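Local structure of ORF 37 (Human herpesvirus 8 type M, 3POV) at residues K41-A46 / P471-D476; G143-S148 / G216-S221; K149-V154 / R372-Y377; V220-A225 / L380-I385. The protein cuts single- and double-stranded DNA as a metal-dependent endo- and exonuclease, processing viral DNA intermediates so that unit-length genomes can be packaged. All coordinates share one frame; numbering follows the deposited sequence.

Contact 1: K41-A46 / P471-D476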
# COMPACT_ATOMS: atom_id res chain seq x y z
N LYS A 41 14.31 -1.29 17.06
CA LYS A 41 14.56 -1.20 18.49
C LYS A 41 14.80 -2.58 19.09
O LYS A 41 15.58 -2.73 20.03
CB LYS A 41 13.38 -0.52 19.18
CG LYS A 41 13.39 0.99 19.08
CD LYS A 41 14.60 1.56 19.81
CE LYS A 41 14.60 3.08 19.79
NZ LYS A 41 15.77 3.63 20.53
N PHE A 42 14.13 -3.58 18.53
CA PHE A 42 14.30 -4.96 18.95
C PHE A 42 15.73 -5.43 18.72
O PHE A 42 16.40 -5.92 19.63
CB PHE A 42 13.30 -5.86 18.22
CG PHE A 42 13.53 -7.33 18.41
CD1 PHE A 42 13.18 -7.95 19.60
CD2 PHE A 42 14.09 -8.09 17.41
CE1 PHE A 42 13.39 -9.30 19.78
CE2 PHE A 42 14.30 -9.44 17.58
CZ PHE A 42 13.95 -10.04 18.77
N LEU A 43 16.20 -5.27 17.48
CA LEU A 43 17.56 -5.65 17.11
C LEU A 43 18.61 -4.99 18.01
O LEU A 43 19.62 -5.59 18.34
CB LEU A 43 17.83 -5.28 15.65
CG LEU A 43 17.41 -6.26 14.56
CD1 LEU A 43 16.05 -6.87 14.84
CD2 LEU A 43 17.43 -5.59 13.19
N LYS A 44 18.35 -3.74 18.40
CA LYS A 44 19.33 -2.98 19.16
C LYS A 44 19.18 -3.13 20.67
O LYS A 44 19.80 -2.40 21.44
CB LYS A 44 19.30 -1.50 18.76
CG LYS A 44 19.95 -1.22 17.41
CD LYS A 44 19.73 0.21 16.96
CE LYS A 44 18.27 0.45 16.57
NZ LYS A 44 18.05 1.81 16.00
N HIS A 45 18.36 -4.09 21.10
CA HIS A 45 18.17 -4.34 22.52
C HIS A 45 19.36 -5.11 23.10
O HIS A 45 20.03 -5.86 22.38
CB HIS A 45 16.87 -5.12 22.77
CG HIS A 45 16.43 -5.13 24.20
ND1 HIS A 45 16.94 -6.01 25.13
CD2 HIS A 45 15.51 -4.38 24.85
CE1 HIS A 45 16.37 -5.79 26.30
NE2 HIS A 45 15.49 -4.81 26.16
N ALA A 46 19.62 -4.92 24.39
CA ALA A 46 20.77 -5.55 25.05
C ALA A 46 20.68 -7.07 25.03
O ALA A 46 21.67 -7.75 24.73
CB ALA A 46 20.90 -5.04 26.48
N PRO A 471 25.79 -4.10 12.35
CA PRO A 471 27.02 -4.87 12.09
C PRO A 471 27.28 -5.96 13.13
O PRO A 471 27.78 -7.03 12.78
CB PRO A 471 28.12 -3.81 12.14
CG PRO A 471 27.56 -2.74 13.01
CD PRO A 471 26.09 -2.71 12.74
N TYR A 472 26.93 -5.69 14.39
CA TYR A 472 27.14 -6.66 15.46
C TYR A 472 26.32 -7.93 15.23
O TYR A 472 26.45 -8.91 15.97
CB TYR A 472 26.80 -6.05 16.82
CG TYR A 472 25.38 -5.54 16.92
CD1 TYR A 472 25.05 -4.26 16.51
CD2 TYR A 472 24.37 -6.34 17.43
CE1 TYR A 472 23.76 -3.78 16.60
CE2 TYR A 472 23.07 -5.88 17.52
CZ TYR A 472 22.77 -4.60 17.11
OH TYR A 472 21.49 -4.13 17.20
N ILE A 473 25.47 -7.90 14.21
CA ILE A 473 24.68 -9.07 13.85
C ILE A 473 25.33 -9.78 12.67
O ILE A 473 25.52 -9.20 11.61
CB ILE A 473 23.22 -8.68 13.52
CG1 ILE A 473 22.57 -8.01 14.73
CG2 ILE A 473 22.43 -9.90 13.07
CD1 ILE A 473 21.06 -7.89 14.65
N LYS A 474 25.68 -11.05 12.86
CA LYS A 474 26.30 -11.84 11.80
C LYS A 474 25.21 -12.44 10.93
O LYS A 474 24.99 -13.65 10.95
CB LYS A 474 27.20 -12.93 12.38
N TRP A 475 24.54 -11.58 10.17
CA TRP A 475 23.41 -11.98 9.35
C TRP A 475 23.73 -13.20 8.48
O TRP A 475 24.85 -13.36 8.01
CB TRP A 475 22.94 -10.82 8.46
CG TRP A 475 22.28 -9.69 9.20
CD1 TRP A 475 22.84 -8.49 9.55
CD2 TRP A 475 20.92 -9.64 9.67
NE1 TRP A 475 21.92 -7.71 10.21
CE2 TRP A 475 20.74 -8.39 10.30
CE3 TRP A 475 19.85 -10.54 9.62
CZ2 TRP A 475 19.53 -8.02 10.87
CZ3 TRP A 475 18.64 -10.16 10.18
CH2 TRP A 475 18.49 -8.91 10.80
N ASP A 476 22.72 -14.05 8.28
CA ASP A 476 22.84 -15.20 7.40
C ASP A 476 21.81 -15.11 6.28
O ASP A 476 20.67 -15.57 6.42
CB ASP A 476 22.64 -16.49 8.19
CG ASP A 476 22.64 -17.72 7.31
OD1 ASP A 476 23.20 -17.65 6.19
OD2 ASP A 476 22.07 -18.75 7.73
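The indole of W475 and the phenol of Y472 both turn an edge toward L43. At the rim of the indole, near its plane, CZ2 of W475 meets CD2 of L43 at 4.0 Å; CG2 of I473, two residues earlier, lies over one face of this indole, offset toward the rim. At the edge of the Y472 ring sits a backbone oxygen: the phenol donates a hydrogen bond from Y472 OH to L43 O, 2.6 Å long. The hydroxyl stands well above the carbonyl plane, at a C=O...donor angle of 101°. With CG of Y472 between its backbone N and carbonyl carbon (chi1 58°), the ring is directed at the helix end, and tyrosine has the length and terminal donor needed there. CG of K44 passes 3.3 Å from Y472 OH, its chain crossing the tyrosine at about a right angle. Aliphatic L43 also receives I473, CG to CD1 4.0 Å. Beyond these pairs, I473 rests on C52 and W475 on L64. The arrangement is that of a helix C-terminus whose last-turn carbonyl is met by a side chain, here tying helix 39-43 to the loop that follows helix 448-469.

Contact 2: G143-S148 / G216-S221. With FMT (formic acid), chain F.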
# COMPACT_ATOMS: atom_id res chain seq x y z
N GLY A 143 11.52 -1.33 9.83
CA GLY A 143 12.47 -2.36 9.45
C GLY A 143 11.99 -3.14 8.24
O GLY A 143 12.66 -4.06 7.76
N ILE A 144 10.82 -2.76 7.74
CA ILE A 144 10.21 -3.47 6.63
C ILE A 144 10.13 -2.61 5.37
O ILE A 144 10.02 -1.39 5.45
CB ILE A 144 8.81 -4.01 7.04
CG1 ILE A 144 8.92 -5.50 7.39
CG2 ILE A 144 7.79 -3.80 5.94
CD1 ILE A 144 7.61 -6.14 7.78
N ILE A 145 10.23 -3.25 4.21
CA ILE A 145 10.02 -2.55 2.95
C ILE A 145 8.53 -2.56 2.64
O ILE A 145 7.99 -3.55 2.15
CB ILE A 145 10.80 -3.19 1.79
CG1 ILE A 145 12.31 -3.08 2.04
CG2 ILE A 145 10.44 -2.54 0.46
CD1 ILE A 145 13.16 -3.63 0.91
N SER A 146 7.86 -1.46 2.97
CA SER A 146 6.44 -1.30 2.70
C SER A 146 6.21 -0.83 1.26
O SER A 146 7.15 -0.42 0.58
CB SER A 146 5.84 -0.29 3.68
OG SER A 146 6.51 0.96 3.57
N SER A 147 4.97 -0.89 0.80
CA SER A 147 4.65 -0.51 -0.58
C SER A 147 5.16 0.88 -0.94
O SER A 147 5.53 1.14 -2.08
CB SER A 147 3.14 -0.60 -0.86
OG SER A 147 2.41 -1.03 0.28
N SER A 148 5.18 1.78 0.04
CA SER A 148 5.59 3.16 -0.20
C SER A 148 7.11 3.35 -0.17
O SER A 148 7.61 4.42 -0.52
CB SER A 148 4.93 4.10 0.80
OG SER A 148 5.36 3.84 2.12
N GLY A 216 9.83 -12.06 5.68
CA GLY A 216 9.63 -11.06 6.71
C GLY A 216 10.34 -9.73 6.47
O GLY A 216 10.60 -8.99 7.42
N ILE A 217 10.67 -9.42 5.21
CA ILE A 217 11.30 -8.13 4.92
C ILE A 217 10.42 -7.21 4.08
O ILE A 217 10.69 -6.02 3.96
CB ILE A 217 12.70 -8.29 4.27
CG1 ILE A 217 12.58 -8.60 2.78
CG2 ILE A 217 13.52 -9.35 5.00
CD1 ILE A 217 13.91 -8.60 2.07
N PHE A 218 9.37 -7.77 3.49
CA PHE A 218 8.38 -6.98 2.77
C PHE A 218 7.06 -6.99 3.52
O PHE A 218 6.77 -7.93 4.25
CB PHE A 218 8.15 -7.53 1.36
CG PHE A 218 9.35 -7.43 0.47
CD1 PHE A 218 9.71 -6.22 -0.09
CD2 PHE A 218 10.11 -8.55 0.19
CE1 PHE A 218 10.81 -6.12 -0.92
CE2 PHE A 218 11.21 -8.46 -0.63
CZ PHE A 218 11.56 -7.24 -1.19
N GLY A 219 6.27 -5.95 3.34
CA GLY A 219 4.99 -5.87 4.02
C GLY A 219 4.09 -4.82 3.41
O GLY A 219 4.56 -3.77 2.97
N VAL A 220 2.79 -5.10 3.39
CA VAL A 220 1.83 -4.15 2.85
C VAL A 220 0.48 -4.25 3.55
O VAL A 220 0.28 -5.07 4.44
CB VAL A 220 1.58 -4.40 1.35
CG1 VAL A 220 2.88 -4.33 0.57
CG2 VAL A 220 0.88 -5.75 1.16
N SER A 221 -0.43 -3.38 3.13
CA SER A 221 -1.84 -3.52 3.43
C SER A 221 -2.62 -3.16 2.17
O SER A 221 -2.17 -2.33 1.38
CB SER A 221 -2.25 -2.61 4.59
OG SER A 221 -3.58 -2.89 4.99
C FMT F . 1.64 -0.47 3.82
O1 FMT F . 2.07 -1.01 4.84
O2 FMT F . 2.18 -0.54 2.72
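I145 and F218 form the centre of a short parallel pairing. I145 N donates to I217 O at 2.8 Å, nearly straight at 171°, and G219 N returns a longer bond to I145 O, 3.2 Å, reaching it from above the carbonyl plane. One residue on, CA of S146 makes a CA-H...O contact with G219 O at 3.1 Å. With CG1 of I145 and CG of F218 each opposite the carbonyl carbon (chi1 -64° and -65°), these side chains run alongside each other, CB of I145 being 3.7 Å from CD1 of F218; a branched aliphatic and a ring fill this buried surface well. CG2 of I144 lies against bare backbone, 3.7 Å from G219 N, a place suited to a residue without a side chain. S147 lays its OG against CG1 of V220 and also donates to O2 of a formic acid molecule, probably from the crystallisation liquor, at a modelled distance too short to be relied on.

In the second shell, W462 and A458 of helix 448-469 back I145 and F218. N215 OD1 accepts from I217 N, and G216, with its positive phi, lets the chain turn into the strand. The pairing belongs to a small three-stranded mixed sheet, in which strand 218-220 runs between 145-146 and 210-211, bordering the magnesium site: the side chain of S147 is about 6 Å from that of E246.

Contact 3: K149-V154 / R372-Y377. With nucleotides of chain B; nucleotides of chain C.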
# COMPACT_ATOMS: atom_id res chain seq x y z
N LYS A 149 7.83 2.31 0.25
CA LYS A 149 9.29 2.36 0.27
C LYS A 149 9.88 1.50 -0.84
O LYS A 149 11.06 1.63 -1.17
CB LYS A 149 9.83 1.90 1.62
CG LYS A 149 9.44 2.79 2.78
CD LYS A 149 10.00 2.27 4.09
CE LYS A 149 9.66 3.19 5.25
NZ LYS A 149 10.17 2.68 6.55
N PHE A 150 9.06 0.63 -1.40
CA PHE A 150 9.50 -0.33 -2.41
C PHE A 150 10.24 0.32 -3.57
O PHE A 150 11.41 0.02 -3.81
CB PHE A 150 8.31 -1.15 -2.92
CG PHE A 150 8.68 -2.18 -3.94
CD1 PHE A 150 9.70 -3.09 -3.69
CD2 PHE A 150 8.02 -2.25 -5.15
CE1 PHE A 150 10.04 -4.03 -4.63
CE2 PHE A 150 8.35 -3.19 -6.09
CZ PHE A 150 9.37 -4.09 -5.83
N HIS A 151 9.56 1.21 -4.28
CA HIS A 151 10.15 1.89 -5.43
C HIS A 151 11.48 2.53 -5.08
O HIS A 151 12.45 2.44 -5.83
CB HIS A 151 9.19 2.93 -5.99
CG HIS A 151 9.69 3.60 -7.24
ND1 HIS A 151 9.72 4.97 -7.39
CD2 HIS A 151 10.21 3.08 -8.38
CE1 HIS A 151 10.21 5.27 -8.58
NE2 HIS A 151 10.52 4.14 -9.20
N TRP A 152 11.52 3.19 -3.93
CA TRP A 152 12.74 3.82 -3.43
C TRP A 152 13.81 2.77 -3.16
O TRP A 152 14.99 2.98 -3.44
CB TRP A 152 12.43 4.59 -2.15
CG TRP A 152 13.62 5.18 -1.47
CD1 TRP A 152 14.25 6.35 -1.78
CD2 TRP A 152 14.31 4.64 -0.33
NE1 TRP A 152 15.30 6.56 -0.91
CE2 TRP A 152 15.35 5.53 -0.02
CE3 TRP A 152 14.14 3.49 0.44
CZ2 TRP A 152 16.23 5.30 1.04
CZ3 TRP A 152 15.01 3.27 1.49
CH2 TRP A 152 16.04 4.17 1.78
N ALA A 153 13.39 1.63 -2.60
CA ALA A 153 14.31 0.58 -2.22
C ALA A 153 14.92 -0.08 -3.46
O ALA A 153 16.07 -0.52 -3.44
CB ALA A 153 13.62 -0.46 -1.35
N VAL A 154 14.14 -0.15 -4.52
CA VAL A 154 14.59 -0.77 -5.75
C VAL A 154 15.69 0.06 -6.40
O VAL A 154 16.64 -0.48 -6.97
CB VAL A 154 13.44 -0.99 -6.74
CG1 VAL A 154 13.97 -1.27 -8.14
CG2 VAL A 154 12.54 -2.12 -6.25
N ARG A 372 6.86 3.16 -14.82
CA ARG A 372 7.98 3.79 -14.12
C ARG A 372 7.52 4.67 -12.96
O ARG A 372 8.34 5.24 -12.25
CB ARG A 372 8.83 4.61 -15.09
CG ARG A 372 9.50 3.78 -16.16
CD ARG A 372 10.52 4.60 -16.94
NE ARG A 372 11.71 4.90 -16.15
CZ ARG A 372 12.04 6.12 -15.73
NH1 ARG A 372 11.28 7.16 -16.02
NH2 ARG A 372 13.15 6.29 -15.01
N HIS A 373 6.21 4.78 -12.78
CA HIS A 373 5.66 5.58 -11.69
C HIS A 373 5.51 4.74 -10.42
O HIS A 373 5.28 3.53 -10.49
CB HIS A 373 4.31 6.19 -12.09
CG HIS A 373 3.72 7.09 -11.05
ND1 HIS A 373 2.85 6.63 -10.08
CD2 HIS A 373 3.86 8.42 -10.83
CE1 HIS A 373 2.49 7.64 -9.31
NE2 HIS A 373 3.09 8.73 -9.74
N SER A 374 5.64 5.39 -9.27
CA SER A 374 5.60 4.70 -7.98
C SER A 374 4.39 3.81 -7.79
O SER A 374 4.47 2.77 -7.15
CB SER A 374 5.67 5.72 -6.83
OG SER A 374 6.92 6.38 -6.81
N TYR A 375 3.26 4.21 -8.36
CA TYR A 375 2.02 3.46 -8.21
C TYR A 375 2.13 2.04 -8.74
O TYR A 375 1.55 1.10 -8.18
CB TYR A 375 0.87 4.18 -8.89
CG TYR A 375 0.40 5.40 -8.13
CD1 TYR A 375 0.97 5.75 -6.92
CD2 TYR A 375 -0.62 6.20 -8.63
CE1 TYR A 375 0.54 6.87 -6.23
CE2 TYR A 375 -1.06 7.30 -7.95
CZ TYR A 375 -0.48 7.64 -6.75
OH TYR A 375 -0.93 8.75 -6.09
N PHE A 376 2.88 1.88 -9.83
CA PHE A 376 3.12 0.56 -10.40
C PHE A 376 3.83 -0.35 -9.39
O PHE A 376 3.42 -1.50 -9.19
CB PHE A 376 3.94 0.66 -11.68
CG PHE A 376 4.07 -0.64 -12.42
CD1 PHE A 376 2.96 -1.21 -13.03
CD2 PHE A 376 5.29 -1.29 -12.49
CE1 PHE A 376 3.07 -2.41 -13.71
CE2 PHE A 376 5.40 -2.50 -13.17
CZ PHE A 376 4.29 -3.05 -13.78
N TYR A 377 4.88 0.16 -8.76
CA TYR A 377 5.65 -0.60 -7.79
C TYR A 377 4.83 -0.99 -6.56
O TYR A 377 4.90 -2.12 -6.10
CB TYR A 377 6.87 0.20 -7.33
CG TYR A 377 7.96 0.29 -8.38
CD1 TYR A 377 9.13 -0.44 -8.26
CD2 TYR A 377 7.81 1.13 -9.48
CE1 TYR A 377 10.13 -0.36 -9.21
CE2 TYR A 377 8.81 1.22 -10.44
CZ TYR A 377 9.96 0.47 -10.30
OH TYR A 377 10.96 0.56 -11.25
P DG B 2 0.33 10.57 -3.08
OP1 DG B 2 -0.42 9.44 -3.66
OP2 DG B 2 1.80 10.64 -3.20
O5' DG B 2 -0.26 11.93 -3.68
C5' DG B 2 -1.61 12.29 -3.43
C4' DG B 2 -1.74 13.79 -3.59
O4' DG B 2 -1.08 14.43 -2.49
C3' DG B 2 -1.11 14.32 -4.87
O3' DG B 2 -2.07 15.09 -5.58
C2' DG B 2 0.09 15.15 -4.41
C1' DG B 2 -0.24 15.46 -2.95
N9 DG B 2 0.94 15.50 -2.09
C8 DG B 2 1.85 14.50 -1.88
N7 DG B 2 2.80 14.82 -1.04
C5 DG B 2 2.48 16.12 -0.67
C6 DG B 2 3.15 16.99 0.22
O6 DG B 2 4.19 16.77 0.87
N1 DG B 2 2.51 18.22 0.32
C2 DG B 2 1.36 18.56 -0.35
N2 DG B 2 0.88 19.79 -0.13
N3 DG B 2 0.72 17.75 -1.19
C4 DG B 2 1.34 16.56 -1.30
P DG C 13 12.25 11.15 -14.69
OP1 DG C 13 12.75 9.78 -14.94
OP2 DG C 13 10.79 11.42 -14.75
O5' DG C 13 12.77 11.63 -13.26
C5' DG C 13 14.17 11.67 -13.02
C4' DG C 13 14.50 12.43 -11.75
O4' DG C 13 14.35 13.86 -11.98
C3' DG C 13 13.62 12.11 -10.55
O3' DG C 13 14.42 12.07 -9.39
C2' DG C 13 12.65 13.28 -10.50
C1' DG C 13 13.58 14.41 -10.93
N9 DG C 13 12.89 15.60 -11.41
C8 DG C 13 11.77 15.66 -12.20
N7 DG C 13 11.39 16.88 -12.46
C5 DG C 13 12.32 17.68 -11.81
C6 DG C 13 12.43 19.09 -11.73
O6 DG C 13 11.70 19.95 -12.25
N1 DG C 13 13.53 19.48 -10.97
C2 DG C 13 14.40 18.62 -10.35
N2 DG C 13 15.40 19.17 -9.65
N3 DG C 13 14.31 17.30 -10.42
C4 DG C 13 13.25 16.90 -11.16
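H151 drives the edge of its imidazole into the face of Y377, with CD2 of H151 over the middle of the phenol ring. The centroids are 4.2 Å apart and the planes meet at 52°, an edge-to-face pair; the carbons are modelled closer than they can really sit, so the exact spacing is doubtful. CB of H151 adds a CH-pi contact over the same ring, and the extended first torsion (CG opposite the backbone N, chi1 -176°) carries the imidazole across the tyrosine. F150 approaches differently: its CE2 comes to the rim of the Y377 ring, 3.6 Å from CD1 of Y377, with the planes inclined at 57°. A flat tyrosine suits this place, offering a broad face to H151 and an edge to F150. V154 completes the group, CG1 lying 4.1 Å from CE1 of Y377, while its CG2 lies over the rim of one face of the F150 ring.

This aromatic cluster joins helix 147-154 to the first turn of helix 374-388. ND1 of H373, at the N-cap of the latter, accepts from Y375 N at 3.0 Å, the donor lying well out of the imidazole plane; CE1 of H373 also sits over the centre of the Y375 ring. From this helix start two side chains, with donor groups suited to phosphates, reach the DNA. Y375 OH donates to OP1 of DG2 of chain B at 2.6 Å. R372 NH1 donates to OP1 of DG13 of chain C at 3.2 Å and also to P300 O, while R372 NH2 forms a salt bridge with E302.

Contact 4: V220-A225 / L380-I385; sequences VSLDFA and LLQSSI
V220 and I385 reach toward each other tip to tip, CG2 of V220 standing 3.9 Å from CD1 of I385, and this aliphatic meeting is the tight half of the contact. CD1 of I385 also lies 3.7 Å from V220 N, so the isoleucine covers backbone as well as side chain. The other branch of the valine, CG1, crosses to L381 CD1 at 3.9 Å and touches CG of Q382. With CG1 opposite the carbonyl carbon (chi1 -57°), the two methyls of V220 spread over L381, Q382 and I385, with I385 CD1 meeting both; a compact beta-branched residue suits such a buried place. L222 takes a lesser share: it slides past Q382 in the opposite direction, CD2 of L222 to CB of Q382 at 3.9 Å.

Packing is looser toward S221 and D223, both partly exposed. S221 turns away from the helix, its OG bonded to G208 O. D223 barely meets the helix; it binds magnesium together with E246 and I247, and its OD2 accepts from I247 N. The extended Q382 points its amide toward this polar side, near E246.

Within the helix, L380 O is gripped by three donors, S384 N, S384 OG and S383 OG; the bond from S383 OG to L380 O is 2.6 Å long. S383 OG is also hydrogen-bonded to K451 NZ of helix 448-469. Helix 374-388 thus lies between helix 448-469 and the chain linking strand 218-220 to strand 224-226, with M210 of strand 210-211 touching V220, L222 and I385.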
# COMPACT_ATOMS: atom_id res chain seq x y z
N VAL A 220 2.79 -5.10 3.39
CA VAL A 220 1.83 -4.15 2.85
C VAL A 220 0.48 -4.25 3.55
O VAL A 220 0.28 -5.07 4.44
CB VAL A 220 1.58 -4.40 1.35
CG1 VAL A 220 2.88 -4.33 0.57
CG2 VAL A 220 0.88 -5.75 1.16
N SER A 221 -0.43 -3.38 3.13
CA SER A 221 -1.84 -3.52 3.43
C SER A 221 -2.62 -3.16 2.17
O SER A 221 -2.17 -2.33 1.38
CB SER A 221 -2.25 -2.61 4.59
OG SER A 221 -3.58 -2.89 4.99
N LEU A 222 -3.76 -3.80 1.98
CA LEU A 222 -4.61 -3.51 0.83
C LEU A 222 -5.68 -2.51 1.23
O LEU A 222 -6.05 -2.42 2.40
CB LEU A 222 -5.26 -4.80 0.34
CG LEU A 222 -4.32 -5.96 0.03
CD1 LEU A 222 -5.10 -7.23 -0.25
CD2 LEU A 222 -3.41 -5.61 -1.14
N ASP A 223 -6.18 -1.76 0.25
CA ASP A 223 -7.21 -0.76 0.50
C ASP A 223 -8.61 -1.33 0.39
O ASP A 223 -9.44 -1.12 1.27
CB ASP A 223 -7.07 0.40 -0.49
CG ASP A 223 -5.83 1.21 -0.26
OD1 ASP A 223 -5.52 1.52 0.92
OD2 ASP A 223 -5.15 1.54 -1.25
N PHE A 224 -8.87 -2.05 -0.70
CA PHE A 224 -10.22 -2.51 -0.98
C PHE A 224 -10.19 -3.73 -1.88
O PHE A 224 -9.34 -3.85 -2.76
CB PHE A 224 -11.03 -1.37 -1.63
CG PHE A 224 -12.40 -1.79 -2.10
CD1 PHE A 224 -13.45 -1.88 -1.22
CD2 PHE A 224 -12.62 -2.08 -3.44
CE1 PHE A 224 -14.71 -2.27 -1.65
CE2 PHE A 224 -13.88 -2.47 -3.88
CZ PHE A 224 -14.93 -2.56 -2.99
N ALA A 225 -11.12 -4.65 -1.67
CA ALA A 225 -11.26 -5.80 -2.55
C ALA A 225 -12.72 -6.13 -2.83
O ALA A 225 -13.54 -6.19 -1.92
CB ALA A 225 -10.54 -7.01 -1.99
N LEU A 380 2.62 -3.70 -7.36
CA LEU A 380 3.48 -4.84 -7.64
C LEU A 380 3.76 -5.60 -6.33
O LEU A 380 3.54 -6.81 -6.26
CB LEU A 380 4.79 -4.39 -8.28
CG LEU A 380 5.68 -5.48 -8.87
CD1 LEU A 380 6.55 -4.91 -9.98
CD2 LEU A 380 6.53 -6.18 -7.81
N LEU A 381 4.24 -4.87 -5.32
CA LEU A 381 4.55 -5.47 -4.02
C LEU A 381 3.32 -6.16 -3.46
O LEU A 381 3.38 -7.30 -3.01
CB LEU A 381 5.04 -4.41 -3.03
CG LEU A 381 6.29 -4.72 -2.21
CD1 LEU A 381 6.41 -3.78 -1.01
CD2 LEU A 381 6.31 -6.18 -1.74
N GLN A 382 2.20 -5.45 -3.49
CA GLN A 382 0.94 -5.96 -2.95
C GLN A 382 0.50 -7.25 -3.65
O GLN A 382 0.00 -8.17 -2.99
CB GLN A 382 -0.15 -4.87 -3.05
CG GLN A 382 0.25 -3.58 -2.32
CD GLN A 382 -0.78 -2.46 -2.41
OE1 GLN A 382 -1.72 -2.51 -3.21
NE2 GLN A 382 -0.60 -1.43 -1.59
N SER A 383 0.68 -7.33 -4.96
CA SER A 383 0.30 -8.52 -5.70
C SER A 383 1.21 -9.70 -5.32
O SER A 383 0.75 -10.84 -5.22
CB SER A 383 0.34 -8.28 -7.21
OG SER A 383 1.66 -8.00 -7.65
N SER A 384 2.49 -9.40 -5.11
CA SER A 384 3.45 -10.41 -4.69
C SER A 384 3.11 -10.97 -3.32
O SER A 384 3.22 -12.17 -3.09
CB SER A 384 4.86 -9.81 -4.65
OG SER A 384 5.28 -9.43 -5.95
N ILE A 385 2.71 -10.09 -2.40
CA ILE A 385 2.42 -10.52 -1.05
C ILE A 385 1.10 -11.27 -0.97
O ILE A 385 0.95 -12.21 -0.20
CB ILE A 385 2.45 -9.33 -0.06
CG1 ILE A 385 3.89 -9.07 0.38
CG2 ILE A 385 1.58 -9.61 1.15
CD1 ILE A 385 4.02 -8.02 1.45

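In the fold
Contacts 2, 3 and 4 touch one another in a continuous cluster, their centres 10 to 13 Å apart. Contacts 2 and 3 both use helix 147-154, and I145 CG2 touches F150 CA at 3.7 Å. Contacts 3 and 4 both use helix 374-388, where F150 CB meets L381 CD1 at 3.8 Å. Contacts 2 and 4 share V220 and S221, so the chain passes directly from the small sheet to the metal ligand D223. Helix 374-388 thereby connects the DNA-binding end of contact 3 with the magnesium site, to which contact 4 contributes D223. Contact 1 stands apart, its centre 19 Å from that of contact 2 and its nearest atom about 23 Å from the DNA.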